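Local coordinates for protein 16S rRNA (guanine(1405)-N(7))-methyltransferase (Klebsiella pneumoniae, PDB 6PI9) that probably methylates the N7 position of guanine 1405 in 16S rRNA with S-adenosyl-L-methionine as methyl donor, conferring resistance to aminoglycosides, at residues L89-S92 with T93-R96; G123-P126 with I127-S131; I142-G145 with C146-V150; E152-A156 with R157-T161; R246-S250 with D251-Y255. All blocks are in the same frame, centred on the assembly; numbering follows the deposited sequence.

How the interactions relate
All five contacts are local, so none closes a long loop, and they follow one another along the chain without nesting or crossing. Interaction 1 forms short helix 91-96 and grips the cofactor product. Interaction 2 begins helix 125-131, after strand 117-120; L124 packs on H90 of interaction 1. Interaction 3 starts helix 144-157 after strand 137-141 and packs against interaction 2 through C146 and V150. Interaction 4 ends that same helix, its W159 lying against G130 of interaction 2. Interaction 5 closes the hairpin of strands 241-248 and 252-259 and is tied to interaction 1 by the E252-R96 salt bridge. Interactions 1, 2 and 3 all touch S-adenosyl-L-homocysteine.

Interaction 1. Residues L89-S92 with T93-R96. With SAH (S-adenosyl-L-homocysteine), chain B.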
# COMPACT_ATOMS: atom_id res chain seq x y z
N LEU A 89 7.51 -4.31 11.97
CA LEU A 89 7.14 -2.91 11.84
C LEU A 89 7.39 -2.33 10.45
O LEU A 89 6.97 -1.19 10.18
CB LEU A 89 7.87 -2.07 12.89
CG LEU A 89 7.09 -1.87 14.19
CD1 LEU A 89 6.56 -3.17 14.82
CD2 LEU A 89 7.96 -1.12 15.19
N HIS A 90 8.04 -3.08 9.55
CA HIS A 90 8.10 -2.74 8.14
C HIS A 90 7.20 -3.70 7.37
O HIS A 90 7.33 -4.92 7.52
CB HIS A 90 9.53 -2.83 7.61
CG HIS A 90 9.70 -2.27 6.24
ND1 HIS A 90 9.29 -2.95 5.11
CD2 HIS A 90 10.26 -1.11 5.81
CE1 HIS A 90 9.55 -2.22 4.04
NE2 HIS A 90 10.15 -1.10 4.43
N ALA A 91 6.29 -3.15 6.55
CA ALA A 91 5.25 -3.94 5.90
C ALA A 91 5.83 -5.14 5.13
O ALA A 91 5.28 -6.24 5.19
CB ALA A 91 4.43 -3.06 4.96
N SER A 92 6.95 -4.94 4.42
CA SER A 92 7.49 -6.03 3.60
C SER A 92 8.11 -7.14 4.44
O SER A 92 8.04 -8.33 4.07
CB SER A 92 8.53 -5.47 2.61
OG SER A 92 7.98 -4.42 1.82
N THR A 93 8.74 -6.81 5.59
CA THR A 93 9.30 -7.89 6.41
C THR A 93 8.22 -8.61 7.20
O THR A 93 8.25 -9.84 7.32
CB THR A 93 10.40 -7.37 7.35
OG1 THR A 93 10.05 -6.07 7.83
CG2 THR A 93 11.76 -7.35 6.62
N ARG A 94 7.24 -7.87 7.72
CA ARG A 94 6.17 -8.55 8.44
C ARG A 94 5.45 -9.54 7.52
O ARG A 94 5.12 -10.65 7.94
CB ARG A 94 5.19 -7.55 9.01
CG ARG A 94 4.12 -8.23 9.86
CD ARG A 94 3.02 -7.26 10.21
NE ARG A 94 2.58 -6.53 9.04
CZ ARG A 94 2.59 -5.20 8.94
NH1 ARG A 94 2.98 -4.47 9.97
NH2 ARG A 94 2.19 -4.61 7.82
N GLU A 95 5.25 -9.16 6.24
CA GLU A 95 4.70 -10.10 5.27
C GLU A 95 5.48 -11.41 5.24
O GLU A 95 4.88 -12.49 5.13
CB GLU A 95 4.67 -9.45 3.88
CG GLU A 95 3.61 -8.38 3.77
CD GLU A 95 3.68 -7.49 2.53
OE1 GLU A 95 4.64 -7.56 1.71
OE2 GLU A 95 2.74 -6.65 2.38
N ARG A 96 6.81 -11.33 5.36
CA ARG A 96 7.71 -12.48 5.19
C ARG A 96 7.94 -13.30 6.46
O ARG A 96 8.32 -14.47 6.35
CB ARG A 96 9.07 -11.99 4.66
CG ARG A 96 9.96 -13.07 4.03
CD ARG A 96 11.12 -12.44 3.28
NE ARG A 96 10.64 -11.62 2.16
CZ ARG A 96 10.66 -10.29 2.12
NH1 ARG A 96 11.20 -9.58 3.13
NH2 ARG A 96 10.21 -9.66 1.03
N SAH B . 13.06 -5.58 -0.46
CA SAH B . 12.48 -5.28 0.86
CB SAH B . 11.59 -4.05 0.80
CG SAH B . 10.47 -4.03 -0.28
SD SAH B . 9.33 -2.60 -0.03
C SAH B . 11.65 -6.48 1.38
O SAH B . 11.20 -7.26 0.53
OXT SAH B . 11.41 -6.64 2.60
C5' SAH B . 9.95 -1.51 -1.38
C4' SAH B . 11.24 -0.72 -1.00
O4' SAH B . 11.77 -0.07 -2.18
C3' SAH B . 11.12 0.37 0.10
O3' SAH B . 12.06 0.11 1.17
C2' SAH B . 11.48 1.68 -0.59
O2' SAH B . 12.24 2.50 0.30
C1' SAH B . 12.38 1.15 -1.73
N9 SAH B . 12.40 1.99 -2.91
C8 SAH B . 11.32 2.45 -3.63
N7 SAH B . 11.80 3.09 -4.73
C5 SAH B . 13.17 3.08 -4.67
C6 SAH B . 14.16 3.62 -5.46
N6 SAH B . 13.91 4.36 -6.51
N1 SAH B . 15.48 3.33 -5.13
C2 SAH B . 15.79 2.64 -4.01
N3 SAH B . 14.82 2.12 -3.20
C4 SAH B . 13.53 2.36 -3.56
O HOH W 1 5.69 -4.94 0.75
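H90 and T93 meet at the start of helix 91-96 with their side chains crossing at about a right angle. OG1 of T93 comes up against CB of H90, 3.3 Å away, and not over the ring. The imidazole is directed elsewhere: with CG anti to the backbone N (chi1 -170°), it reaches back over the helix start, and its ND1 accepts from S92 N at 3.1 Å, the donor tilted 21° from the ring plane. H90 holds the N-cap position, and this is a capping bond; a ring nitrogen suits the place because it can accept from a first-turn amide. The carbonyl O of H90 takes R94 N almost head-on at 3.0 Å. The T93 hydroxyl bonds L87 O, just before the segment, and its OG1 lies 3.0 Å from H90 O.

On the next turn the extended side chain of E95 runs back alongside the A91 carbonyl. A water donates to its OE1 at 3.0 Å and is hydrogen-bonded to S92 OG at 2.6 Å; OE1 also forms a salt bridge with K184. R94 sets its NH2 obliquely beside A91, while its NE bonds T50 of the second subunit.

R96, bent at chi3, has S92 O over one face of its guanidinium and turns an edge to the ligand carboxylate. NH1 donates to OXT of S-adenosyl-L-homocysteine at 3.0 Å, and NH2 donates to its O at 2.6 Å. The paired bonds to one carboxylate, with E252 holding NE in a salt bridge, are consistent with an electrostatic anchor for the amino-acid end of the ligand.

Interaction 2. Residues G123-P126 with I127-S131. With SAH (S-adenosyl-L-homocysteine), chain B.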
# COMPACT_ATOMS: atom_id res chain seq x y z
N GLY A 123 14.82 -2.18 2.59
CA GLY A 123 13.94 -1.99 3.73
C GLY A 123 14.63 -2.44 5.00
O GLY A 123 15.78 -2.11 5.24
N LEU A 124 13.94 -3.27 5.80
CA LEU A 124 14.59 -3.88 6.96
C LEU A 124 15.01 -5.33 6.71
O LEU A 124 15.41 -6.02 7.65
CB LEU A 124 13.68 -3.83 8.18
CG LEU A 124 13.32 -2.42 8.65
CD1 LEU A 124 12.36 -2.55 9.85
CD2 LEU A 124 14.56 -1.56 9.04
N ASN A 125 14.94 -5.81 5.47
CA ASN A 125 15.22 -7.22 5.23
C ASN A 125 16.62 -7.67 5.66
O ASN A 125 16.76 -8.84 6.04
CB ASN A 125 15.00 -7.53 3.74
CG ASN A 125 15.13 -9.02 3.45
OD1 ASN A 125 14.34 -9.83 3.97
ND2 ASN A 125 16.14 -9.38 2.68
N PRO A 126 17.67 -6.83 5.62
CA PRO A 126 19.00 -7.33 6.05
C PRO A 126 19.08 -7.69 7.52
O PRO A 126 19.95 -8.49 7.92
CB PRO A 126 19.95 -6.18 5.68
CG PRO A 126 19.00 -5.11 4.94
CD PRO A 126 17.78 -5.72 4.64
N ILE A 127 18.19 -7.15 8.34
CA ILE A 127 18.12 -7.59 9.73
C ILE A 127 17.50 -8.99 9.82
O ILE A 127 17.97 -9.84 10.58
CB ILE A 127 17.35 -6.56 10.57
CG1 ILE A 127 18.10 -5.23 10.55
CG2 ILE A 127 17.15 -7.07 12.00
CD1 ILE A 127 17.34 -4.10 11.21
N LEU A 128 16.45 -9.25 9.04
CA LEU A 128 15.87 -10.59 8.96
C LEU A 128 16.90 -11.61 8.48
O LEU A 128 17.13 -12.63 9.14
CB LEU A 128 14.65 -10.57 8.04
CG LEU A 128 13.90 -11.90 7.83
CD1 LEU A 128 13.59 -12.54 9.20
CD2 LEU A 128 12.63 -11.62 7.07
N LEU A 129 17.53 -11.34 7.32
CA LEU A 129 18.65 -12.14 6.84
C LEU A 129 19.71 -12.37 7.90
O LEU A 129 20.16 -13.50 8.12
CB LEU A 129 19.31 -11.45 5.65
CG LEU A 129 18.47 -11.36 4.40
CD1 LEU A 129 19.30 -10.62 3.33
CD2 LEU A 129 18.11 -12.76 4.01
N GLY A 130 20.21 -11.30 8.49
CA GLY A 130 21.31 -11.46 9.42
C GLY A 130 20.98 -12.37 10.57
O GLY A 130 21.84 -13.12 11.05
N SER A 131 19.73 -12.34 11.04
CA SER A 131 19.35 -13.22 12.13
C SER A 131 19.45 -14.69 11.72
O SER A 131 19.63 -15.55 12.59
CB SER A 131 17.93 -12.91 12.58
OG SER A 131 17.01 -13.21 11.55
N SAH B . 13.06 -5.58 -0.46
CA SAH B . 12.48 -5.28 0.86
CB SAH B . 11.59 -4.05 0.80
CG SAH B . 10.47 -4.03 -0.28
SD SAH B . 9.33 -2.60 -0.03
C SAH B . 11.65 -6.48 1.38
O SAH B . 11.20 -7.26 0.53
OXT SAH B . 11.41 -6.64 2.60
C5' SAH B . 9.95 -1.51 -1.38
C4' SAH B . 11.24 -0.72 -1.00
O4' SAH B . 11.77 -0.07 -2.18
C3' SAH B . 11.12 0.37 0.10
O3' SAH B . 12.06 0.11 1.17
C2' SAH B . 11.48 1.68 -0.59
O2' SAH B . 12.24 2.50 0.30
C1' SAH B . 12.38 1.15 -1.73
N9 SAH B . 12.40 1.99 -2.91
C8 SAH B . 11.32 2.45 -3.63
N7 SAH B . 11.80 3.09 -4.73
C5 SAH B . 13.17 3.08 -4.67
C6 SAH B . 14.16 3.62 -5.46
N6 SAH B . 13.91 4.36 -6.51
N1 SAH B . 15.48 3.33 -5.13
C2 SAH B . 15.79 2.64 -4.01
N3 SAH B . 14.82 2.12 -3.20
C4 SAH B . 13.53 2.36 -3.56
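N125 meets L129 one helical turn on because its CG stands anti to the backbone N (chi1 -174°), while CG of L129 lies anti to its own carbonyl carbon (chi1 -67°). The amide nitrogen ND2 of N125 thus comes 3.5 Å from CD1 of L129, and the two side chains pass each other at a slant. They lie at the start of the helix in the beta-alpha-beta unit of strand 117-120, helix 125-131 and strand 137-141, part of the Rossmann-like methyltransferase fold. ND2 does its polar work with D119, whose carboxylate accepts from it; the other amide atom, OD1, lies 4.0 Å from L128 CD2 and is closer to R96 NH1.

L124 occupies the N-cap, and its O accepts from I127 N at 3.1 Å, with the donor well above the carbonyl plane. Its CD2 lies 4.3 Å from I127 CD1, an apolar touch that continues to helix 144-157, where L124 meets C146 and L149. P126 suits the first turn, where a backbone N has no helical acceptor before it, and its O takes G130 N at 2.9 Å. The bare backbone of G130 lets W159 come close, its CZ2 lying against G130 C.

G123 has positive phi and lets the chain turn close beside the cofactor. A CB on it would crowd the ligand, and its own CA lies 3.8 Å from O3' of S-adenosyl-L-homocysteine.

Interaction 3. Residues I142-G145 with C146-V150. With SAH (S-adenosyl-L-homocysteine), chain B.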
# COMPACT_ATOMS: atom_id res chain seq x y z
N ILE A 142 16.33 4.17 -0.51
CA ILE A 142 16.18 5.63 -0.41
C ILE A 142 15.71 6.06 0.96
O ILE A 142 15.69 7.26 1.27
CB ILE A 142 15.14 6.13 -1.41
CG1 ILE A 142 13.88 5.30 -1.33
CG2 ILE A 142 15.73 6.19 -2.79
CD1 ILE A 142 12.75 6.06 -2.15
N HIS A 143 15.25 5.10 1.77
CA HIS A 143 14.76 5.31 3.12
C HIS A 143 15.94 5.27 4.07
O HIS A 143 16.43 4.21 4.45
CB HIS A 143 13.73 4.24 3.48
CG HIS A 143 12.86 4.66 4.62
ND1 HIS A 143 13.38 5.18 5.79
CD2 HIS A 143 11.52 4.67 4.76
CE1 HIS A 143 12.39 5.50 6.61
NE2 HIS A 143 11.25 5.19 6.01
N LEU A 144 16.43 6.46 4.45
CA LEU A 144 17.57 6.53 5.35
C LEU A 144 17.24 6.06 6.75
O LEU A 144 18.15 5.77 7.53
CB LEU A 144 18.07 7.98 5.39
CG LEU A 144 18.28 8.61 4.02
CD1 LEU A 144 18.82 9.99 4.21
CD2 LEU A 144 19.28 7.78 3.23
N GLY A 145 15.96 5.97 7.11
CA GLY A 145 15.64 5.35 8.39
C GLY A 145 15.96 3.87 8.37
O GLY A 145 16.56 3.33 9.31
N CYS A 146 15.55 3.18 7.30
CA CYS A 146 15.94 1.78 7.11
C CYS A 146 17.46 1.62 7.14
O CYS A 146 18.00 0.77 7.85
CB CYS A 146 15.37 1.29 5.80
SG CYS A 146 13.58 1.03 5.97
N VAL A 147 18.15 2.43 6.34
CA VAL A 147 19.60 2.35 6.26
C VAL A 147 20.19 2.47 7.65
O VAL A 147 21.08 1.71 8.05
CB VAL A 147 20.14 3.44 5.32
CG1 VAL A 147 21.66 3.54 5.44
CG2 VAL A 147 19.75 3.12 3.92
N ARG A 148 19.71 3.44 8.43
CA ARG A 148 20.33 3.69 9.74
C ARG A 148 20.14 2.50 10.67
O ARG A 148 21.06 2.12 11.40
CB ARG A 148 19.74 4.93 10.38
CG ARG A 148 20.41 6.21 9.94
CD ARG A 148 19.45 7.38 9.96
NE ARG A 148 19.98 8.48 9.16
CZ ARG A 148 19.23 9.41 8.59
NH1 ARG A 148 17.90 9.36 8.71
NH2 ARG A 148 19.81 10.40 7.89
N LEU A 149 18.92 1.95 10.69
CA LEU A 149 18.62 0.82 11.58
C LEU A 149 19.46 -0.39 11.22
O LEU A 149 19.95 -1.11 12.11
CB LEU A 149 17.14 0.47 11.49
CG LEU A 149 16.18 1.43 12.21
CD1 LEU A 149 14.73 0.97 12.00
CD2 LEU A 149 16.54 1.52 13.67
N VAL A 150 19.62 -0.64 9.92
CA VAL A 150 20.42 -1.77 9.48
C VAL A 150 21.86 -1.64 9.96
O VAL A 150 22.41 -2.57 10.53
CB VAL A 150 20.34 -1.89 7.96
CG1 VAL A 150 21.39 -2.86 7.48
CG2 VAL A 150 18.93 -2.37 7.61
N SAH B . 13.06 -5.58 -0.46
CA SAH B . 12.48 -5.28 0.86
CB SAH B . 11.59 -4.05 0.80
CG SAH B . 10.47 -4.03 -0.28
SD SAH B . 9.33 -2.60 -0.03
C SAH B . 11.65 -6.48 1.38
O SAH B . 11.20 -7.26 0.53
OXT SAH B . 11.41 -6.64 2.60
C5' SAH B . 9.95 -1.51 -1.38
C4' SAH B . 11.24 -0.72 -1.00
O4' SAH B . 11.77 -0.07 -2.18
C3' SAH B . 11.12 0.37 0.10
O3' SAH B . 12.06 0.11 1.17
C2' SAH B . 11.48 1.68 -0.59
O2' SAH B . 12.24 2.50 0.30
C1' SAH B . 12.38 1.15 -1.73
N9 SAH B . 12.40 1.99 -2.91
C8 SAH B . 11.32 2.45 -3.63
N7 SAH B . 11.80 3.09 -4.73
C5 SAH B . 13.17 3.08 -4.67
C6 SAH B . 14.16 3.62 -5.46
N6 SAH B . 13.91 4.36 -6.51
N1 SAH B . 15.48 3.33 -5.13
C2 SAH B . 15.79 2.64 -4.01
N3 SAH B . 14.82 2.12 -3.20
C4 SAH B . 13.53 2.36 -3.56
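C146 and H143 form the tight side of this helix start. SG of C146 lies over one face of the imidazole, 4.2 Å from the ring centroid and 23° off the normal, offset toward the rim. Two torsions bring them together: CG of H143 is anti to the backbone N (chi1 -160°), and SG of C146 is anti to its carbonyl carbon (chi1 -74°). H143 is at the N-cap, and its ND1 accepts weakly from G145 N, 3.0 Å away at the ring's edge. Its O then takes V147 N at 3.1 Å, in the carbonyl plane. Glycine is well suited to position 145, because a CB there would collide with CE1 of the cap histidine.

This turn opens helix 144-157 within the beta-alpha-beta unit of strands 137-141 and 162-165 in the Rossmann-like domain, where the chain leaving strand 137-141 passes the ligand. Just before the cap, I142 lies against the adenosine end of S-adenosyl-L-homocysteine, its CG1 3.6 Å from O2' and its CG2 3.7 Å from N1.

The other side is looser and reaches solvent. There R148 stretches back along the helix until one face of its guanidinium rests over L144 CB, 3.5 Å from the plane. NH1 forms a salt bridge with D21.

Interaction 4. Residues E152-A156 with R157-T161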
# COMPACT_ATOMS: atom_id res chain seq x y z
N GLU A 152 23.15 0.19 12.40
CA GLU A 152 23.24 0.13 13.86
C GLU A 152 23.11 -1.30 14.36
O GLU A 152 23.88 -1.76 15.22
CB GLU A 152 22.16 1.01 14.48
CG GLU A 152 22.38 2.48 14.23
CD GLU A 152 21.39 3.35 14.99
OE1 GLU A 152 21.08 3.01 16.17
OE2 GLU A 152 20.93 4.36 14.40
N THR A 153 22.11 -2.03 13.85
CA THR A 153 21.91 -3.40 14.31
C THR A 153 23.10 -4.27 13.94
O THR A 153 23.58 -5.07 14.75
CB THR A 153 20.61 -3.95 13.70
OG1 THR A 153 19.52 -3.09 14.07
CG2 THR A 153 20.34 -5.40 14.16
N ALA A 154 23.60 -4.11 12.71
CA ALA A 154 24.71 -4.94 12.25
C ALA A 154 25.97 -4.71 13.08
O ALA A 154 26.63 -5.67 13.48
CB ALA A 154 24.98 -4.66 10.77
N ARG A 155 26.34 -3.44 13.33
CA ARG A 155 27.53 -3.19 14.14
C ARG A 155 27.38 -3.74 15.56
O ARG A 155 28.36 -4.23 16.13
CB ARG A 155 27.85 -1.69 14.17
CG ARG A 155 28.26 -1.09 12.83
CD ARG A 155 28.83 0.30 13.07
NE ARG A 155 28.69 1.18 11.92
CZ ARG A 155 27.59 1.91 11.67
NH1 ARG A 155 26.52 1.81 12.44
NH2 ARG A 155 27.55 2.70 10.62
N ALA A 156 26.17 -3.67 16.13
CA ALA A 156 25.94 -4.21 17.47
C ALA A 156 25.99 -5.73 17.51
O ALA A 156 26.29 -6.30 18.56
CB ALA A 156 24.58 -3.74 18.00
N ARG A 157 25.67 -6.41 16.40
CA ARG A 157 25.66 -7.86 16.37
C ARG A 157 26.97 -8.44 15.84
O ARG A 157 27.14 -9.66 15.84
CB ARG A 157 24.48 -8.37 15.52
CG ARG A 157 23.09 -8.02 16.04
CD ARG A 157 22.75 -8.78 17.29
NE ARG A 157 22.63 -10.22 17.05
CZ ARG A 157 22.63 -11.12 18.03
NH1 ARG A 157 22.75 -10.70 19.29
NH2 ARG A 157 22.54 -12.41 17.77
N GLY A 158 27.89 -7.58 15.38
CA GLY A 158 29.14 -8.05 14.81
C GLY A 158 29.05 -8.57 13.40
O GLY A 158 29.92 -9.33 12.97
N TRP A 159 28.01 -8.18 12.65
CA TRP A 159 27.84 -8.58 11.26
C TRP A 159 28.71 -7.73 10.34
O TRP A 159 29.06 -6.59 10.65
CB TRP A 159 26.38 -8.45 10.83
CG TRP A 159 25.42 -9.26 11.66
CD1 TRP A 159 25.73 -10.30 12.52
CD2 TRP A 159 24.00 -9.10 11.73
NE1 TRP A 159 24.58 -10.79 13.10
CE2 TRP A 159 23.51 -10.07 12.63
CE3 TRP A 159 23.09 -8.23 11.11
CZ2 TRP A 159 22.14 -10.21 12.92
CZ3 TRP A 159 21.73 -8.37 11.39
CH2 TRP A 159 21.27 -9.35 12.30
N HIS A 160 29.08 -8.31 9.19
CA HIS A 160 29.72 -7.50 8.16
C HIS A 160 28.70 -6.71 7.37
O HIS A 160 29.08 -5.75 6.69
CB HIS A 160 30.54 -8.38 7.23
CG HIS A 160 31.69 -9.05 7.94
ND1 HIS A 160 32.21 -10.27 7.55
CD2 HIS A 160 32.41 -8.67 9.02
CE1 HIS A 160 33.20 -10.60 8.36
NE2 HIS A 160 33.35 -9.64 9.25
N THR A 161 27.43 -7.07 7.52
CA THR A 161 26.34 -6.40 6.83
C THR A 161 26.32 -4.90 7.10
O THR A 161 26.55 -4.46 8.23
CB THR A 161 25.02 -7.05 7.25
OG1 THR A 161 24.93 -8.33 6.62
CG2 THR A 161 23.81 -6.25 6.80
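A154 O is where the C-terminal end of the helix folds shut: W159 N donates to it at 3.0 Å across five residues. Inside that loop G158 N makes a weak bond to R155 O, 3.5 Å long, while R157 N still reaches T153 O in the helical manner at 3.0 Å. G158 is the first residue to leave helical angles, with phi 78° and psi 21°. Glycine suits it because positive phi costs a residue without CB little.

The side chains follow from this reversal. CB of W159 is brought back to A154 CB at 4.0 Å, and its CG lies anti to the carbonyl carbon (chi1 -58°), which carries the indole along the helix end. CE3 comes 3.8 Å from A154 CA, approaching at an oblique angle. R157 CB sits over one face of the indole, 3.4 Å above the plane and toward its rim. Beyond CB the arginine bends at chi2 and chi3 and leads away from the helix, making a cation-pi contact with W75 and a hydrogen bond to N76. The small methyl of A154 also permits the close return of T161, whose O lies 3.0 Å from A154 CB; T161 OG1 bonds A137 N.

The paired bonds, the glycine of positive phi and the apolar touch of A154 with W159 define a Schellman motif, here the C-terminal cap that ends helix 144-157 and leads the chain by a short loop to strand 162-165.

Interaction 5. Residues R246-S250 with D251-Y255; sequences RFTVS and DELVY
F247 and V254 form the hydrogen-bonded pair of this antiparallel hairpin, each backbone N donating to the other's O. V254 N reaches F247 O at 2.8 Å. R246 with Y255 and T248 with L253 are the non-hydrogen-bonded pairs to its two sides. V249 N donates to E252 O at 2.9 Å, and a weak return bond from E252 N closes a two-residue loop. S250 and D251 both have positive phi, close to a type I' turn.

Apolar contacts divide between the faces. CG of F247 sits between the backbone N and the carbonyl carbon (chi1 50°), which leans the ring across V254, CE2 lying 3.6 Å from CB. On the other face R246 and Y255 lie side by side, pointing the same way, with R246 CG over one face of the phenol ring.

Among the polar groups, the R246 guanidinium is turned 56° from that ring, and NE passes 3.2 Å from L253 CD1. Arginine suits this exposed edge strand, its aliphatic part lying against the tyrosine ring and its NH2 forming a salt bridge with E226. The Y255 hydroxyl is buried with no hydrogen-bond partner in the model. At the turn, a water donates to V249 O at 2.5 Å and to E252 OE1 at 2.8 Å. OE1 also pairs with R96 NE, making E252 a second-shell residue behind the ligand carboxylate, while OE2 bonds T212. S250 OG bonds E95 O, and D251 bonds T217.

Strand 252-259 also borders strand 208-214, leaving 241-248 outermost in the chain's sheet; helix 100-111 packs on F247 and V249, and helix 225-236 on R246, L253 and Y255.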
# COMPACT_ATOMS: atom_id res chain seq x y z
N ARG A 246 11.08 -21.22 -9.71
CA ARG A 246 10.00 -20.34 -9.29
C ARG A 246 9.13 -21.05 -8.24
O ARG A 246 8.81 -22.24 -8.40
CB ARG A 246 9.13 -19.95 -10.49
CG ARG A 246 7.78 -19.40 -10.03
CD ARG A 246 6.75 -19.29 -11.16
NE ARG A 246 5.39 -19.11 -10.60
CZ ARG A 246 4.33 -18.68 -11.29
NH1 ARG A 246 4.45 -18.38 -12.59
NH2 ARG A 246 3.15 -18.55 -10.68
N PHE A 247 8.73 -20.33 -7.19
CA PHE A 247 7.81 -20.90 -6.20
C PHE A 247 7.22 -19.76 -5.36
O PHE A 247 7.76 -18.65 -5.35
CB PHE A 247 8.52 -21.91 -5.29
CG PHE A 247 9.78 -21.36 -4.70
CD1 PHE A 247 11.02 -21.61 -5.30
CD2 PHE A 247 9.75 -20.52 -3.59
CE1 PHE A 247 12.19 -21.06 -4.77
CE2 PHE A 247 10.92 -19.96 -3.06
CZ PHE A 247 12.13 -20.24 -3.65
N THR A 248 6.12 -20.04 -4.66
CA THR A 248 5.46 -19.01 -3.85
C THR A 248 5.47 -19.35 -2.35
O THR A 248 5.00 -20.42 -1.97
CB THR A 248 4.02 -18.80 -4.34
OG1 THR A 248 4.07 -18.34 -5.69
CG2 THR A 248 3.28 -17.77 -3.49
N VAL A 249 5.94 -18.41 -1.53
CA VAL A 249 6.12 -18.54 -0.07
C VAL A 249 5.42 -17.36 0.59
O VAL A 249 5.87 -16.22 0.45
CB VAL A 249 7.61 -18.52 0.34
CG1 VAL A 249 7.77 -18.92 1.81
CG2 VAL A 249 8.49 -19.35 -0.60
N SER A 250 4.32 -17.61 1.29
CA SER A 250 3.71 -16.59 2.16
C SER A 250 3.34 -15.30 1.40
O SER A 250 3.69 -14.17 1.79
CB SER A 250 4.63 -16.30 3.35
OG SER A 250 4.16 -15.22 4.13
N ASP A 251 2.61 -15.48 0.30
CA ASP A 251 2.13 -14.42 -0.59
C ASP A 251 3.28 -13.65 -1.23
O ASP A 251 3.15 -12.45 -1.50
CB ASP A 251 1.16 -13.45 0.11
CG ASP A 251 -0.25 -14.07 0.36
OD1 ASP A 251 -0.68 -14.02 1.52
OD2 ASP A 251 -0.93 -14.58 -0.60
N GLU A 252 4.41 -14.33 -1.45
CA GLU A 252 5.53 -13.77 -2.21
C GLU A 252 5.86 -14.75 -3.32
O GLU A 252 6.20 -15.90 -3.03
CB GLU A 252 6.75 -13.53 -1.28
CG GLU A 252 7.92 -12.84 -1.98
CD GLU A 252 8.96 -12.34 -0.99
OE1 GLU A 252 9.02 -12.88 0.12
OE2 GLU A 252 9.69 -11.39 -1.30
N LEU A 253 5.77 -14.31 -4.58
CA LEU A 253 6.22 -15.12 -5.72
C LEU A 253 7.71 -14.91 -5.90
O LEU A 253 8.15 -13.77 -6.12
CB LEU A 253 5.49 -14.68 -6.99
CG LEU A 253 6.02 -15.20 -8.36
CD1 LEU A 253 5.91 -16.72 -8.48
CD2 LEU A 253 5.23 -14.45 -9.45
N VAL A 254 8.49 -16.00 -5.84
CA VAL A 254 9.96 -15.93 -5.78
C VAL A 254 10.53 -16.59 -7.03
O VAL A 254 10.14 -17.70 -7.37
CB VAL A 254 10.52 -16.65 -4.53
CG1 VAL A 254 12.09 -16.50 -4.48
CG2 VAL A 254 9.87 -16.13 -3.24
N TYR A 255 11.46 -15.91 -7.69
CA TYR A 255 12.21 -16.41 -8.84
C TYR A 255 13.69 -16.49 -8.49
O TYR A 255 14.26 -15.51 -8.00
CB TYR A 255 12.12 -15.45 -10.03
CG TYR A 255 10.80 -15.50 -10.75
CD1 TYR A 255 10.58 -16.38 -11.79
CD2 TYR A 255 9.77 -14.63 -10.39
CE1 TYR A 255 9.33 -16.40 -12.45
CE2 TYR A 255 8.54 -14.67 -11.04
CZ TYR A 255 8.34 -15.53 -12.05
OH TYR A 255 7.11 -15.53 -12.70
O HOH W 2 7.33 -14.50 1.59